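Cell division control protein 73 (Saccharomyces cerevisiae, PDB 4DM4) serves as a subunit of the PAF1 complex, which acts in transcription initiation and elongation by RNA polymerase II and in transcription-coupled histone modification. Local coordinates at residues T17-K22 / P37-G42; G42-E47 / F59-N64. All blocks are in the same frame, centred on the assembly; numbering follows the deposited sequence.

Interactions 1 and 2 lie in the GTPase-like C-terminal domain of Cdc73, on the same side of its centre, with their own centres about 9 Å apart. They come in series along the chain. Interaction 1 brings the loop 37-42 back against the turn that leads into helix 21-27; interaction 2 then pairs strand 43-48 with strand 57-62 as a beta hairpin. Gly42 belongs to both: it ends the loop just before strand 43-48, one of the two outermost strands of the sheet within the chain. Interaction 2 forms the antiparallel edge of the sheet. Interaction 1, with Ile21 CG2 packed 3.5 Å from Val44 CG1 and Lys22 on Ile46, sets the start of helix 21-27 against it.

Interaction 1: T17-K22 / P37-G42; sequences TVANIK and PSVPNG
Val18 uses its two methyl groups separately against 37-42. CG1 stands anti to the backbone N (chi1 171°) and meets Val39 CG1 at 3.9 Å. CG2 lies 3.7 Å from Gly42 C and rests on the backbone of the glycine. The side chains of Val18 and Val39 cross at about a right angle. Val39 also divides its branches: CG1 faces Val18, while CG2 lies 4.0 Å from Ala19 CA. Ala19 CB in turn sits 3.5 Å from Pro37 O. No hydrogen bond crosses between the segments, which meet by van der Waals contact over a small area. Were Val18 replaced by alanine, Val39 CG1 and the Gly42 backbone would probably lose their partner methyls, and a gap would open between turn and loop.

Each side is shaped by its own bonds. Thr17 OG1 accepts from Ala19 N at 3.2 Å, forming an ST turn. Thr17 N donates to Asn20 OD1 at 2.9 Å, a nearly straight bond (172°). On the other side, a type I turn from Val39 to Gly42 is closed by Gly42 N bonding to Val39 O. The contact thus joins the turn entering helix 21-27 to the loop entering edge strand 43-48, where Val18 also packs on Val44 and Asp63, and on Ile8, just after strand 5-7.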
loop_
_atom_site.group_PDB
_atom_site.type_symbol
_atom_site.label_atom_id
_atom_site.label_comp_id
_atom_site.label_asym_id
_atom_site.label_seq_id
_atom_site.Cartn_x
_atom_site.Cartn_y
_atom_site.Cartn_z
ATOM N N THR A 17 3.376 7.112 -3.579
ATOM C CA THR A 17 2.232 8.022 -3.567
ATOM C C THR A 17 1.326 7.606 -4.726
ATOM O O THR A 17 1.680 6.713 -5.497
ATOM C CB THR A 17 2.657 9.494 -3.789
ATOM O OG1 THR A 17 3.187 9.636 -5.109
ATOM C CG2 THR A 17 3.705 9.953 -2.777
ATOM N N VAL A 18 0.165 8.247 -4.856
ATOM C CA VAL A 18 -0.755 7.947 -5.960
ATOM C C VAL A 18 -0.081 8.239 -7.321
ATOM O O VAL A 18 -0.468 7.664 -8.338
ATOM C CB VAL A 18 -2.129 8.685 -5.780
ATOM C CG1 VAL A 18 -3.009 8.575 -7.015
ATOM C CG2 VAL A 18 -2.887 8.115 -4.583
ATOM N N ALA A 19 0.944 9.101 -7.314
ATOM C CA ALA A 19 1.696 9.460 -8.524
ATOM C C ALA A 19 2.563 8.335 -9.093
ATOM O O ALA A 19 2.657 8.196 -10.309
ATOM C CB ALA A 19 2.557 10.713 -8.281
ATOM N N ASN A 20 3.196 7.539 -8.230
ATOM C CA ASN A 20 4.107 6.492 -8.705
ATOM C C ASN A 20 3.661 5.059 -8.411
ATOM O O ASN A 20 4.352 4.116 -8.786
ATOM C CB ASN A 20 5.547 6.738 -8.210
ATOM C CG ASN A 20 5.706 6.539 -6.710
ATOM O OD1 ASN A 20 4.740 6.283 -5.995
ATOM N ND2 ASN A 20 6.929 6.667 -6.228
ATOM N N ILE A 21 2.495 4.894 -7.781
ATOM C CA ILE A 21 2.039 3.570 -7.334
ATOM C C ILE A 21 1.780 2.568 -8.459
ATOM O O ILE A 21 2.122 1.380 -8.347
ATOM C CB ILE A 21 0.795 3.645 -6.394
ATOM C CG1 ILE A 21 0.503 2.274 -5.770
ATOM C CG2 ILE A 21 -0.447 4.159 -7.138
ATOM C CD1 ILE A 21 1.472 1.879 -4.674
ATOM N N LYS A 22 1.173 3.043 -9.540
ATOM C CA LYS A 22 0.818 2.170 -10.647
ATOM C C LYS A 22 2.076 1.695 -11.375
ATOM O O LYS A 22 2.183 0.524 -11.735
ATOM C CB LYS A 22 -0.130 2.891 -11.593
ATOM C CG LYS A 22 -0.802 2.025 -12.635
ATOM C CD LYS A 22 -1.947 2.822 -13.272
ATOM C CE LYS A 22 -2.279 2.334 -14.670
ATOM N NZ LYS A 22 -3.251 3.279 -15.324
ATOM N N PRO A 37 4.195 14.565 -11.869
ATOM C CA PRO A 37 3.215 15.537 -11.369
ATOM C C PRO A 37 2.601 15.057 -10.051
ATOM O O PRO A 37 2.728 13.882 -9.689
ATOM C CB PRO A 37 2.129 15.576 -12.460
ATOM C CG PRO A 37 2.562 14.648 -13.544
ATOM C CD PRO A 37 3.718 13.833 -13.058
ATOM N N SER A 38 1.954 15.964 -9.331
ATOM C CA SER A 38 1.157 15.563 -8.179
ATOM C C SER A 38 -0.226 15.167 -8.676
ATOM O O SER A 38 -0.684 15.652 -9.715
ATOM C CB SER A 38 1.068 16.702 -7.159
ATOM O OG SER A 38 2.290 16.835 -6.450
ATOM N N VAL A 39 -0.881 14.273 -7.945
ATOM C CA VAL A 39 -2.227 13.841 -8.311
ATOM C C VAL A 39 -3.210 14.333 -7.243
ATOM O O VAL A 39 -3.354 13.693 -6.192
ATOM C CB VAL A 39 -2.324 12.296 -8.496
ATOM C CG1 VAL A 39 -3.737 11.895 -8.868
ATOM C CG2 VAL A 39 -1.347 11.805 -9.564
ATOM N N PRO A 40 -3.889 15.469 -7.519
ATOM C CA PRO A 40 -4.774 16.145 -6.568
ATOM C C PRO A 40 -5.919 15.278 -6.029
ATOM O O PRO A 40 -6.257 15.381 -4.843
ATOM C CB PRO A 40 -5.334 17.321 -7.377
ATOM C CG PRO A 40 -5.142 16.943 -8.803
ATOM C CD PRO A 40 -3.886 16.142 -8.830
ATOM N N ASN A 41 -6.491 14.425 -6.880
ATOM C CA ASN A 41 -7.667 13.642 -6.505
ATOM C C ASN A 41 -7.340 12.437 -5.613
ATOM O O ASN A 41 -8.237 11.844 -5.010
ATOM C CB ASN A 41 -8.453 13.204 -7.747
ATOM C CG ASN A 41 -8.988 14.383 -8.567
ATOM O OD1 ASN A 41 -9.193 14.259 -9.779
ATOM N ND2 ASN A 41 -9.224 15.520 -7.913
ATOM N N GLY A 42 -6.061 12.078 -5.539
ATOM C CA GLY A 42 -5.592 11.032 -4.639
ATOM C C GLY A 42 -6.276 9.680 -4.809
ATOM O O GLY A 42 -6.485 8.961 -3.835
#

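Interaction 2: G42-E47 / F59-N64; sequences GLVNIE and FIIVDN
Ile61, Phe59 and Ile46 bury the most surface here, and their side chains share one face of the antiparallel hairpin. Ile46 is the link between the other two. Its CG1 takes the position between the backbone N and the carbonyl carbon (chi1 63°), which brings it 3.9 Å from Phe59 CB. Ile46 CG1 and CD1 both meet Ile61 CD1 diagonally across the strand pair, CD1 at 3.7 Å. The Phe59 ring has Ile46 O at its edge, near the ring plane. Val44 continues the same face, with CG1 4.0 Å from Ile61 CB.

The backbones fix this register. Phe59 and Ile46 form a hydrogen-bonded pair, with Phe59 N to Ile46 O at 2.8 Å. Val44 and Ile61 form the next such pair, with Ile61 N to Val44 O at 2.9 Å. Asp63 N adds a bond to Gly42 O just past the last strand pair. Gly42 has a positive phi (56°), and a side chain there would run into Asp63 OD1. On the opposite face, Leu43 CD1 touches both Ile60 CG2 and, at 3.6 Å, Val62 CG1.

Strand 43-48 is at one edge of the sheet within the chain; 57-62 pairs on its other side with strand 5-7, which runs parallel to it, through backbone bonds of Ile60 and Val62. Helix 21-27 covers Val44, Ile46 and Ile61, while helix 138-155 packs on Ile46 through Trp146 and on Phe59 through Leu149 and Leu153.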
loop_
_atom_site.group_PDB
_atom_site.type_symbol
_atom_site.label_atom_id
_atom_site.label_comp_id
_atom_site.label_asym_id
_atom_site.label_seq_id
_atom_site.Cartn_x
_atom_site.Cartn_y
_atom_site.Cartn_z
ATOM N N GLY A 42 -6.061 12.078 -5.539
ATOM C CA GLY A 42 -5.592 11.032 -4.639
ATOM C C GLY A 42 -6.276 9.680 -4.809
ATOM O O GLY A 42 -6.485 8.961 -3.835
ATOM N N LEU A 43 -6.629 9.354 -6.051
ATOM C CA LEU A 43 -7.294 8.096 -6.377
ATOM C C LEU A 43 -6.779 7.536 -7.693
ATOM O O LEU A 43 -6.675 8.257 -8.678
ATOM C CB LEU A 43 -8.812 8.299 -6.459
ATOM C CG LEU A 43 -9.691 7.182 -7.047
ATOM C CD1 LEU A 43 -9.609 5.911 -6.209
ATOM C CD2 LEU A 43 -11.155 7.655 -7.176
ATOM N N VAL A 44 -6.439 6.250 -7.691
ATOM C CA VAL A 44 -6.146 5.528 -8.928
ATOM C C VAL A 44 -6.718 4.109 -8.809
ATOM O O VAL A 44 -6.728 3.535 -7.722
ATOM C CB VAL A 44 -4.613 5.556 -9.285
ATOM C CG1 VAL A 44 -3.751 4.872 -8.212
ATOM C CG2 VAL A 44 -4.341 4.956 -10.662
ATOM N N ASN A 45 -7.246 3.576 -9.907
ATOM C CA ASN A 45 -7.676 2.181 -9.942
ATOM C C ASN A 45 -6.639 1.365 -10.672
ATOM O O ASN A 45 -6.098 1.819 -11.682
ATOM C CB ASN A 45 -9.008 2.012 -10.680
ATOM C CG ASN A 45 -10.128 2.802 -10.051
ATOM O OD1 ASN A 45 -10.692 3.693 -10.676
ATOM N ND2 ASN A 45 -10.451 2.486 -8.801
ATOM N N ILE A 46 -6.364 0.166 -10.168
ATOM C CA ILE A 46 -5.543 -0.787 -10.903
ATOM C C ILE A 46 -6.179 -2.173 -10.886
ATOM O O ILE A 46 -7.006 -2.488 -10.025
ATOM C CB ILE A 46 -4.079 -0.858 -10.375
ATOM C CG1 ILE A 46 -4.040 -1.361 -8.931
ATOM C CG2 ILE A 46 -3.370 0.507 -10.517
ATOM C CD1 ILE A 46 -2.673 -1.914 -8.503
ATOM N N GLU A 47 -5.786 -2.993 -11.850
ATOM C CA GLU A 47 -6.278 -4.350 -11.951
ATOM C C GLU A 47 -5.083 -5.309 -11.906
ATOM O O GLU A 47 -4.031 -5.028 -12.496
ATOM C CB GLU A 47 -7.095 -4.496 -13.242
ATOM C CG GLU A 47 -7.783 -5.824 -13.434
ATOM C CD GLU A 47 -8.696 -5.828 -14.645
ATOM O OE1 GLU A 47 -9.736 -5.128 -14.610
ATOM O OE2 GLU A 47 -8.378 -6.536 -15.628
ATOM N N PHE A 59 -8.472 -3.091 -7.772
ATOM C CA PHE A 59 -8.147 -2.371 -6.556
ATOM C C PHE A 59 -8.493 -0.902 -6.670
ATOM O O PHE A 59 -8.260 -0.272 -7.705
ATOM C CB PHE A 59 -6.649 -2.494 -6.250
ATOM C CG PHE A 59 -6.221 -3.890 -5.916
ATOM C CD1 PHE A 59 -6.279 -4.346 -4.601
ATOM C CD2 PHE A 59 -5.789 -4.760 -6.916
ATOM C CE1 PHE A 59 -5.891 -5.642 -4.271
ATOM C CE2 PHE A 59 -5.399 -6.069 -6.594
ATOM C CZ PHE A 59 -5.457 -6.509 -5.268
ATOM N N ILE A 60 -9.050 -0.376 -5.591
ATOM C CA ILE A 60 -9.210 1.044 -5.398
ATOM C C ILE A 60 -8.021 1.522 -4.545
ATOM O O ILE A 60 -7.857 1.105 -3.399
ATOM C CB ILE A 60 -10.564 1.345 -4.698
ATOM C CG1 ILE A 60 -11.735 0.869 -5.577
ATOM C CG2 ILE A 60 -10.680 2.840 -4.352
ATOM C CD1 ILE A 60 -13.036 0.605 -4.805
ATOM N N ILE A 61 -7.176 2.369 -5.113
ATOM C CA ILE A 61 -6.035 2.881 -4.363
ATOM C C ILE A 61 -6.244 4.350 -4.039
ATOM O O ILE A 61 -6.378 5.173 -4.938
ATOM C CB ILE A 61 -4.683 2.632 -5.091
ATOM C CG1 ILE A 61 -4.517 1.131 -5.382
ATOM C CG2 ILE A 61 -3.524 3.142 -4.241
ATOM C CD1 ILE A 61 -3.174 0.757 -5.988
ATOM N N VAL A 62 -6.296 4.657 -2.743
ATOM C CA VAL A 62 -6.586 6.006 -2.261
ATOM C C VAL A 62 -5.557 6.470 -1.230
ATOM O O VAL A 62 -5.038 5.662 -0.460
ATOM C CB VAL A 62 -8.013 6.115 -1.627
ATOM C CG1 VAL A 62 -9.074 6.269 -2.690
ATOM C CG2 VAL A 62 -8.325 4.926 -0.717
ATOM N N ASP A 63 -5.281 7.772 -1.210
ATOM C CA ASP A 63 -4.368 8.332 -0.224
ATOM C C ASP A 63 -5.108 9.135 0.852
ATOM O O ASP A 63 -4.510 9.944 1.544
ATOM C CB ASP A 63 -3.248 9.163 -0.897
ATOM C CG ASP A 63 -3.757 10.440 -1.579
ATOM O OD1 ASP A 63 -4.924 10.842 -1.386
ATOM O OD2 ASP A 63 -2.954 11.076 -2.306
ATOM N N ASN A 64 -6.407 8.893 0.991
ATOM C CA ASN A 64 -7.246 9.668 1.903
ATOM C C ASN A 64 -8.576 8.968 2.159
ATOM O O ASN A 64 -8.905 7.983 1.492
ATOM C CB ASN A 64 -7.495 11.073 1.341
ATOM C CG ASN A 64 -8.338 11.048 0.071
ATOM O OD1 ASN A 64 -7.830 10.856 -1.035
ATOM N ND2 ASN A 64 -9.628 11.246 0.231
#